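Local coordinates for protein imidazoleglycerol-phosphate dehydratase (Staphylococcus aureus subsp. aureus, PDB 2AE8) that catalyses the manganese-dependent dehydration of D-erythro-1-(imidazol-4-yl)glycerol 3-phosphate to 3-(imidazol-4-yl)-2-oxopropyl phosphate, the sixth step of histidine biosynthesis, at residues K113-Y118 with V134-R139; I56-G61 with L78-Q83; I123-T128 with T186-E191. All coordinates share one frame; numbering follows the deposited sequence.

The chain holds two copies of a half-domain, each with a four-stranded mixed sheet of strand order 1-2-4-3. Interaction 2 lies in the first sheet. Interactions 1 and 3 reach the second, through its neighbouring strands 118-125 and 128-135. Interaction 3 holds ligands of two magnesium ions. Interaction 1 holds two arginines that probably bind substrate, with the Arg139 side chain about 5 Å from a bound magnesium. The centres of interactions 1 and 3 are 26 Å apart, yet Met125 of a neighbouring subunit packs on Arg139, so the two regions meet between chains. Interaction 2 is further from the metals, with the Ile56 side chain about 14 Å from a bound magnesium.

Interaction 1. Residues K113-Y118 with V134-R139; sequences KHFVRY and VDISGR
Val134, next to last in strand 128-135, offers its carbonyl O to Tyr118 CA in a CA-H...O contact. Asp135 forms an antiparallel non-hydrogen-bonded pair with Tyr118. Its carboxylate is gripped side-on by Arg117. Arg117 NE donates to Asp135 OD1 at 2.7 Å, and Arg117 NH2 donates to Asp135 OD2 at 3.2 Å. Both oxygens use their syn lone pairs, and the guanidinium and carboxylate planes are only 26° apart. The extended Arg117 chain, with CG anti to the backbone N (chi1 180°), carries the guanidinium alongside the acid. The Tyr118 ring lies beside the carboxylate, and Arg117 CG sits over one ring face. Tyr118 OH, over the guanidinium, bonds to Lys195 of a neighbouring subunit.

Ile136 turns to the other segment. Its N donates to Arg117 O at 2.9 Å, and its CG2 meets Phe115 CE1 at 3.7 Å. Ile136 also centres an inverse gamma turn. Ser137 OG then accepts from Arg139 N at 3.0 Å in an ST turn, and also bonds to Thr175. The bent Arg139 chain brings its NH2 within 3.6 Å of Arg117 NH2, at the edge of that guanidinium. Both arginines probably bind substrate, as in related enzymes. Two cationic ends so close, one held flat by Asp135, are consistent with a pocket for the substrate's phosphate.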
loop_
_atom_site.group_PDB
_atom_site.type_symbol
_atom_site.label_atom_id
_atom_site.label_comp_id
_atom_site.label_asym_id
_atom_site.label_seq_id
_atom_site.Cartn_x
_atom_site.Cartn_y
_atom_site.Cartn_z
ATOM N N LYS B 113 55.340 -20.988 8.263
ATOM C CA LYS B 113 54.673 -22.274 8.050
ATOM C C LYS B 113 53.546 -22.490 9.055
ATOM O O LYS B 113 52.472 -22.975 8.695
ATOM C CB LYS B 113 55.677 -23.436 8.075
ATOM C CG LYS B 113 56.024 -24.034 6.680
ATOM C CD LYS B 113 56.843 -23.090 5.772
ATOM C CE LYS B 113 58.353 -23.216 6.001
ATOM N NZ LYS B 113 58.847 -22.513 7.237
ATOM N N HIS B 114 53.800 -22.108 10.304
ATOM C CA HIS B 114 52.856 -22.287 11.395
ATOM C C HIS B 114 52.420 -20.942 12.009
ATOM O O HIS B 114 53.198 -20.278 12.707
ATOM C CB HIS B 114 53.478 -23.165 12.486
ATOM C CG HIS B 114 53.680 -24.598 12.088
ATOM N ND1 HIS B 114 54.903 -25.231 12.186
ATOM C CD2 HIS B 114 52.816 -25.525 11.609
ATOM C CE1 HIS B 114 54.785 -26.482 11.779
ATOM N NE2 HIS B 114 53.529 -26.687 11.423
ATOM N N PHE B 115 51.166 -20.561 11.763
ATOM C CA PHE B 115 50.587 -19.344 12.339
ATOM C C PHE B 115 49.131 -19.579 12.774
ATOM O O PHE B 115 48.518 -20.580 12.391
ATOM C CB PHE B 115 50.705 -18.170 11.356
ATOM C CG PHE B 115 50.405 -18.539 9.928
ATOM C CD1 PHE B 115 49.088 -18.685 9.492
ATOM C CD2 PHE B 115 51.434 -18.752 9.023
ATOM C CE1 PHE B 115 48.804 -19.041 8.179
ATOM C CE2 PHE B 115 51.159 -19.097 7.699
ATOM C CZ PHE B 115 49.839 -19.246 7.279
ATOM N N VAL B 116 48.603 -18.665 13.586
ATOM C CA VAL B 116 47.237 -18.755 14.121
ATOM C C VAL B 116 46.198 -18.852 12.994
ATOM O O VAL B 116 45.200 -19.556 13.133
ATOM C CB VAL B 116 46.939 -17.567 15.093
ATOM C CG1 VAL B 116 45.463 -17.509 15.522
ATOM C CG2 VAL B 116 47.853 -17.648 16.321
ATOM N N ARG B 117 46.463 -18.161 11.884
ATOM C CA ARG B 117 45.662 -18.238 10.647
ATOM C C ARG B 117 44.347 -17.436 10.671
ATOM O O ARG B 117 44.031 -16.736 9.701
ATOM C CB ARG B 117 45.395 -19.689 10.194
ATOM C CG ARG B 117 44.558 -19.741 8.913
ATOM C CD ARG B 117 44.323 -21.127 8.384
ATOM N NE ARG B 117 43.219 -21.072 7.432
ATOM C CZ ARG B 117 42.822 -22.078 6.657
ATOM N NH1 ARG B 117 43.463 -23.242 6.684
ATOM N NH2 ARG B 117 41.777 -21.915 5.848
ATOM N N TYR B 118 43.606 -17.543 11.770
ATOM C CA TYR B 118 42.317 -16.866 11.927
ATOM C C TYR B 118 42.437 -15.694 12.889
ATOM O O TYR B 118 42.950 -15.845 13.993
ATOM C CB TYR B 118 41.262 -17.863 12.448
ATOM C CG TYR B 118 41.211 -19.157 11.649
ATOM C CD1 TYR B 118 41.939 -20.283 12.055
ATOM C CD2 TYR B 118 40.450 -19.251 10.483
ATOM C CE1 TYR B 118 41.911 -21.469 11.323
ATOM C CE2 TYR B 118 40.414 -20.433 9.744
ATOM C CZ TYR B 118 41.160 -21.531 10.169
ATOM O OH TYR B 118 41.125 -22.697 9.442
ATOM N N VAL B 134 39.694 -12.007 9.358
ATOM C CA VAL B 134 40.626 -12.492 8.322
ATOM C C VAL B 134 41.021 -13.949 8.484
ATOM O O VAL B 134 41.175 -14.453 9.601
ATOM C CB VAL B 134 41.867 -11.548 7.995
ATOM C CG1 VAL B 134 41.793 -10.166 8.625
ATOM C CG2 VAL B 134 43.247 -12.245 8.163
ATOM N N ASP B 135 41.116 -14.628 7.353
ATOM C CA ASP B 135 41.576 -15.993 7.314
ATOM C C ASP B 135 42.721 -16.024 6.312
ATOM O O ASP B 135 42.515 -15.765 5.121
ATOM C CB ASP B 135 40.438 -16.934 6.887
ATOM C CG ASP B 135 40.890 -18.390 6.724
ATOM O OD1 ASP B 135 42.079 -18.690 6.967
ATOM O OD2 ASP B 135 40.048 -19.237 6.340
ATOM N N ILE B 136 43.930 -16.314 6.803
ATOM C CA ILE B 136 45.071 -16.564 5.904
ATOM C C ILE B 136 44.841 -17.950 5.290
ATOM O O ILE B 136 45.404 -18.948 5.739
ATOM C CB ILE B 136 46.427 -16.479 6.647
ATOM C CG1 ILE B 136 46.566 -15.134 7.371
ATOM C CG2 ILE B 136 47.591 -16.677 5.675
ATOM C CD1 ILE B 136 47.816 -15.041 8.300
ATOM N N SER B 137 43.982 -17.996 4.274
ATOM C CA SER B 137 43.454 -19.236 3.730
ATOM C C SER B 137 44.104 -19.651 2.421
ATOM O O SER B 137 44.028 -20.820 2.023
ATOM C CB SER B 137 41.962 -19.060 3.455
ATOM O OG SER B 137 41.792 -18.019 2.515
ATOM N N GLY B 138 44.691 -18.691 1.724
ATOM C CA GLY B 138 45.145 -18.921 0.351
ATOM C C GLY B 138 44.045 -18.790 -0.694
ATOM O O GLY B 138 44.318 -18.905 -1.882
ATOM N N ARG B 139 42.805 -18.546 -0.256
ATOM C CA ARG B 139 41.687 -18.303 -1.182
ATOM C C ARG B 139 41.369 -16.802 -1.212
ATOM O O ARG B 139 40.792 -16.275 -0.262
ATOM C CB ARG B 139 40.442 -19.088 -0.739
ATOM C CG ARG B 139 40.580 -20.608 -0.779
ATOM C CD ARG B 139 39.268 -21.270 -0.309
ATOM N NE ARG B 139 39.061 -21.119 1.132
ATOM C CZ ARG B 139 39.407 -22.039 2.033
ATOM N NH1 ARG B 139 39.995 -23.166 1.636
ATOM N NH2 ARG B 139 39.178 -21.840 3.330
#

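Interaction 2. Residues I56-G61 with L78-Q83; sequences INTGVG and LNIEAQ
Strands 55-57 and 77-82 run parallel here, with Ile56 paired to Ile80 at a CA-CA distance of 4.8 Å and Asn57 paired to Glu81. Asn57 makes two backbone bonds across the pair. Its N donates to Ile80 O at 2.9 Å, and its O accepts from Ala82 N at 3.0 Å. The Ala82 N bond comes nearly along the C=O direction of Asn57. Ile80 also has a backbone bond to His55.

Ile56 and Ile80 put their side chains on the same face of the sheet. Ile56 CG2 lies 4.4 Å from Ile80 CD1, and Ile56 CD1 lies 4.3 Å from Leu78 CB. These are loose apolar contacts. The helices cover this face: Ile80 packs on Leu67 and Leu78 on Phe70 of helix 61-74, while Leu78 also meets Ile101 of helix 90-111. The chain leaves strand 55-57, passes through helix 61-74 and returns as strand 77-82. This is a beta-alpha-beta crossover, and the contact joins its two strands at the edge of the first half-domain sheet.

Asn57 and Glu81 occupy the other face. Asn57 ND2 donates to Glu81 OE1 at 3.2 Å. The oxygen lies close to the amide plane, but the nitrogen comes to it from above the carboxylate plane. The two planes are 61° apart. Glu81 reaches back because its chain bends at chi2 (-73°), and its OE2 is held by His55. Past the last pair, Ala82 CB touches Thr58 O at 3.5 Å, and Thr58 CG2 approaches Ile80 CG2. Thr58 OG1 accepts from Val60 N at 2.9 Å, an ST turn just ahead of helix 61-74, and also bonds to Asn64.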
loop_
_atom_site.group_PDB
_atom_site.type_symbol
_atom_site.label_atom_id
_atom_site.label_comp_id
_atom_site.label_asym_id
_atom_site.label_seq_id
_atom_site.Cartn_x
_atom_site.Cartn_y
_atom_site.Cartn_z
ATOM N N ILE B 56 56.615 6.300 6.045
ATOM C CA ILE B 56 55.543 6.217 5.055
ATOM C C ILE B 56 55.358 7.523 4.286
ATOM O O ILE B 56 54.927 8.535 4.835
ATOM C CB ILE B 56 54.235 5.715 5.708
ATOM C CG1 ILE B 56 54.443 4.281 6.226
ATOM C CG2 ILE B 56 53.074 5.778 4.698
ATOM C CD1 ILE B 56 53.613 3.899 7.400
ATOM N N ASN B 57 55.714 7.487 3.011
ATOM C CA ASN B 57 55.635 8.647 2.144
ATOM C C ASN B 57 54.910 8.308 0.851
ATOM O O ASN B 57 55.548 8.122 -0.204
ATOM C CB ASN B 57 57.041 9.188 1.842
ATOM C CG ASN B 57 57.010 10.461 1.008
ATOM O OD1 ASN B 57 56.090 11.275 1.129
ATOM N ND2 ASN B 57 58.010 10.634 0.152
ATOM N N THR B 58 53.574 8.225 0.933
ATOM C CA THR B 58 52.741 7.830 -0.219
ATOM C C THR B 58 52.427 8.992 -1.149
ATOM O O THR B 58 52.043 8.785 -2.304
ATOM C CB THR B 58 51.374 7.255 0.225
ATOM O OG1 THR B 58 50.583 8.304 0.810
ATOM C CG2 THR B 58 51.550 6.123 1.239
ATOM N N GLY B 59 52.556 10.205 -0.634
ATOM C CA GLY B 59 52.110 11.399 -1.347
ATOM C C GLY B 59 50.620 11.675 -1.171
ATOM O O GLY B 59 50.068 12.542 -1.852
ATOM N N VAL B 60 49.969 10.932 -0.267
ATOM C CA VAL B 60 48.547 11.117 0.030
ATOM C C VAL B 60 48.435 11.171 1.542
ATOM O O VAL B 60 48.638 10.160 2.227
ATOM C CB VAL B 60 47.680 9.951 -0.506
ATOM C CG1 VAL B 60 46.202 10.180 -0.194
ATOM C CG2 VAL B 60 47.883 9.743 -2.002
ATOM N N GLY B 61 48.139 12.358 2.062
ATOM C CA GLY B 61 48.155 12.601 3.505
ATOM C C GLY B 61 47.302 11.634 4.306
ATOM O O GLY B 61 47.755 11.061 5.300
ATOM N N LEU B 78 56.406 -0.844 7.890
ATOM C CA LEU B 78 56.274 -0.454 6.504
ATOM C C LEU B 78 57.202 0.690 6.179
ATOM O O LEU B 78 57.286 1.669 6.923
ATOM C CB LEU B 78 54.839 0.004 6.207
ATOM C CG LEU B 78 53.867 -0.905 5.484
ATOM C CD1 LEU B 78 52.519 -0.188 5.372
ATOM C CD2 LEU B 78 54.389 -1.273 4.100
ATOM N N ASN B 79 57.885 0.573 5.054
ATOM C CA ASN B 79 58.599 1.699 4.505
ATOM C C ASN B 79 58.176 1.917 3.075
ATOM O O ASN B 79 58.354 1.054 2.222
ATOM C CB ASN B 79 60.112 1.529 4.649
ATOM C CG ASN B 79 60.548 1.601 6.092
ATOM O OD1 ASN B 79 60.840 2.674 6.602
ATOM N ND2 ASN B 79 60.517 0.468 6.781
ATOM N N ILE B 80 57.589 3.080 2.832
ATOM C CA ILE B 80 57.042 3.380 1.529
ATOM C C ILE B 80 57.630 4.664 0.998
ATOM O O ILE B 80 57.625 5.692 1.666
ATOM C CB ILE B 80 55.494 3.488 1.560
ATOM C CG1 ILE B 80 54.878 2.192 2.115
ATOM C CG2 ILE B 80 54.956 3.821 0.165
ATOM C CD1 ILE B 80 53.354 2.193 2.215
ATOM N N GLU B 81 58.131 4.584 -0.221
ATOM C CA GLU B 81 58.531 5.764 -0.946
ATOM C C GLU B 81 57.839 5.767 -2.289
ATOM O O GLU B 81 58.092 4.905 -3.131
ATOM C CB GLU B 81 60.056 5.823 -1.090
ATOM C CG GLU B 81 60.738 6.437 0.119
ATOM C CD GLU B 81 60.528 7.938 0.203
ATOM O OE1 GLU B 81 60.296 8.568 -0.850
ATOM O OE2 GLU B 81 60.590 8.489 1.317
ATOM N N ALA B 82 56.932 6.722 -2.465
ATOM C CA ALA B 82 56.191 6.858 -3.710
ATOM C C ALA B 82 56.590 8.150 -4.411
ATOM O O ALA B 82 56.853 9.164 -3.753
ATOM C CB ALA B 82 54.699 6.831 -3.445
ATOM N N GLN B 83 56.656 8.097 -5.743
ATOM C CA GLN B 83 56.986 9.264 -6.568
ATOM C C GLN B 83 56.018 9.345 -7.745
ATOM O O GLN B 83 55.564 8.313 -8.261
ATOM C CB GLN B 83 58.435 9.212 -7.083
ATOM C CG GLN B 83 59.525 8.830 -6.055
ATOM C CD GLN B 83 59.578 9.742 -4.826
ATOM O OE1 GLN B 83 59.725 9.265 -3.696
ATOM N NE2 GLN B 83 59.455 11.053 -5.041
#

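Interaction 3. Residues I123-T128 with T186-E191; sequences IPMDET and THHEIE. With MG (magnesium ion), chain L; MG (magnesium ion), chain T.
The two-metal site is built on the start of helix 186-205, where His188 packs against the type II' turn from Met125 to Thr128. His188 ND1 donates to Glu127 OE2 at 2.9 Å. The bond lies in the ring plane, uses the syn lone pair of OE2, and has the carboxylate nearly coplanar with the ring, 19° apart. Thr128 OG1 donates to Glu127 OE1 at 2.7 Å, and Asn185 N also binds that oxygen. Glu127 is thus a second-shell residue that fixes the rotation of the imidazole. His188 NE2 binds one magnesium at 2.2 Å.

The turn links the two strands of a beta hairpin, 118-125 and 128-135. From it, Asp126 OD2 accepts from water 1, a ligand of the same magnesium, and forms a salt bridge with Arg166 of a neighbouring subunit. His91 and Glu95 of that subunit complete this metal's shell. The side chain of selenomethionine Met125 crosses those of His188 and Glu191 at about a right angle, its CE 3.9 Å from His188 CD2 and 4.1 Å from Glu191 CD. Glu191 OE1 binds the other magnesium at 2.1 Å, with His187 NE2 at 2.4 Å and His92 of that neighbour. His65 also belongs to this site.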
loop_
_atom_site.group_PDB
_atom_site.type_symbol
_atom_site.label_atom_id
_atom_site.label_comp_id
_atom_site.label_asym_id
_atom_site.label_seq_id
_atom_site.Cartn_x
_atom_site.Cartn_y
_atom_site.Cartn_z
ATOM N N ILE B 123 36.501 -3.039 16.573
ATOM C CA ILE B 123 37.023 -1.747 17.010
ATOM C C ILE B 123 35.908 -0.689 17.046
ATOM O O ILE B 123 35.278 -0.428 16.012
ATOM C CB ILE B 123 38.148 -1.223 16.088
ATOM C CG1 ILE B 123 39.390 -2.135 16.129
ATOM C CG2 ILE B 123 38.498 0.269 16.438
ATOM C CD1 ILE B 123 40.213 -1.999 17.385
ATOM N N PRO B 124 35.700 -0.061 18.216
ATOM C CA PRO B 124 34.796 1.060 18.318
ATOM C C PRO B 124 35.565 2.374 18.110
ATOM O O PRO B 124 36.754 2.481 18.485
ATOM C CB PRO B 124 34.304 0.948 19.751
ATOM C CG PRO B 124 35.569 0.439 20.514
ATOM C CD PRO B 124 36.344 -0.370 19.516
HETATM N N MSE B 125 34.917 3.338 17.471
HETATM C CA MSE B 125 35.470 4.675 17.327
HETATM C C MSE B 125 34.323 5.638 17.560
HETATM O O MSE B 125 33.599 5.971 16.630
HETATM C CB MSE B 125 36.063 4.896 15.929
HETATM C CG MSE B 125 37.380 4.207 15.655
HETATM SE SE MSE B 125 38.879 4.963 16.711
HETATM C CE MSE B 125 38.595 6.854 16.330
ATOM N N ASP B 126 34.172 6.084 18.804
ATOM C CA ASP B 126 32.984 6.794 19.247
ATOM C C ASP B 126 31.723 6.072 18.738
ATOM O O ASP B 126 31.486 4.929 19.132
ATOM C CB ASP B 126 33.036 8.288 18.860
ATOM C CG ASP B 126 34.097 9.066 19.667
ATOM O OD1 ASP B 126 34.468 8.602 20.764
ATOM O OD2 ASP B 126 34.568 10.125 19.206
ATOM N N GLU B 127 30.951 6.721 17.860
ATOM C CA GLU B 127 29.682 6.172 17.352
ATOM C C GLU B 127 29.852 4.919 16.486
ATOM O O GLU B 127 28.927 4.115 16.334
ATOM C CB GLU B 127 28.915 7.256 16.568
ATOM C CG GLU B 127 29.385 7.493 15.094
ATOM C CD GLU B 127 30.830 7.973 14.945
ATOM O OE1 GLU B 127 31.462 7.677 13.901
ATOM O OE2 GLU B 127 31.348 8.637 15.869
ATOM N N THR B 128 31.043 4.755 15.922
ATOM C CA THR B 128 31.293 3.706 14.928
ATOM C C THR B 128 31.694 2.415 15.608
ATOM O O THR B 128 32.371 2.438 16.645
ATOM C CB THR B 128 32.424 4.135 13.980
ATOM O OG1 THR B 128 31.936 5.162 13.122
ATOM C CG2 THR B 128 32.925 2.966 13.112
ATOM N N THR B 186 32.732 9.670 9.081
ATOM C CA THR B 186 33.449 8.953 8.038
ATOM C C THR B 186 34.914 8.706 8.417
ATOM O O THR B 186 35.452 7.653 8.117
ATOM C CB THR B 186 33.377 9.708 6.700
ATOM O OG1 THR B 186 32.013 10.051 6.434
ATOM C CG2 THR B 186 33.894 8.850 5.551
ATOM N N HIS B 187 35.552 9.685 9.064
ATOM C CA HIS B 187 36.931 9.512 9.527
ATOM C C HIS B 187 36.989 8.333 10.515
ATOM O O HIS B 187 37.841 7.456 10.392
ATOM C CB HIS B 187 37.454 10.813 10.167
ATOM C CG HIS B 187 38.913 10.779 10.494
ATOM N ND1 HIS B 187 39.844 11.556 9.832
ATOM C CD2 HIS B 187 39.608 10.041 11.395
ATOM C CE1 HIS B 187 41.049 11.310 10.322
ATOM N NE2 HIS B 187 40.932 10.400 11.274
ATOM N N HIS B 188 36.046 8.300 11.455
ATOM C CA HIS B 188 35.938 7.232 12.431
ATOM C C HIS B 188 35.670 5.889 11.762
ATOM O O HIS B 188 36.193 4.852 12.190
ATOM C CB HIS B 188 34.797 7.519 13.414
ATOM C CG HIS B 188 35.079 8.647 14.351
ATOM N ND1 HIS B 188 34.137 9.128 15.228
ATOM C CD2 HIS B 188 36.192 9.401 14.540
ATOM C CE1 HIS B 188 34.660 10.120 15.931
ATOM N NE2 HIS B 188 35.906 10.306 15.531
ATOM N N GLU B 189 34.829 5.912 10.724
ATOM C CA GLU B 189 34.440 4.695 10.029
ATOM C C GLU B 189 35.660 4.046 9.381
ATOM O O GLU B 189 35.909 2.863 9.544
ATOM C CB GLU B 189 33.391 5.025 8.955
ATOM C CG GLU B 189 31.960 5.229 9.487
ATOM C CD GLU B 189 31.041 5.923 8.474
ATOM O OE1 GLU B 189 31.459 6.194 7.319
ATOM O OE2 GLU B 189 29.908 6.255 8.862
ATOM N N ILE B 190 36.390 4.828 8.606
ATOM C CA ILE B 190 37.585 4.342 7.951
ATOM C C ILE B 190 38.655 3.922 8.970
ATOM O O ILE B 190 39.293 2.880 8.822
ATOM C CB ILE B 190 38.133 5.420 7.005
ATOM C CG1 ILE B 190 37.072 5.725 5.925
ATOM C CG2 ILE B 190 39.431 4.937 6.360
ATOM C CD1 ILE B 190 37.321 7.022 5.151
ATOM N N GLU B 191 38.848 4.739 9.996
ATOM C CA GLU B 191 39.842 4.433 11.022
ATOM C C GLU B 191 39.535 3.136 11.761
ATOM O O GLU B 191 40.425 2.303 11.937
ATOM C CB GLU B 191 40.017 5.609 11.987
ATOM C CG GLU B 191 41.035 5.351 13.074
ATOM C CD GLU B 191 41.652 6.626 13.628
ATOM O OE1 GLU B 191 41.309 7.738 13.167
ATOM O OE2 GLU B 191 42.489 6.511 14.539
HETATM MG MG MG L . 42.468 9.473 12.840
HETATM MG MG MG T . 37.391 11.621 16.428
HETATM O O HOH W 1 37.001 10.978 18.413
HETATM O O HOH W 2 39.424 10.411 15.630
HETATM O O HOH W 3 35.771 12.971 17.141
#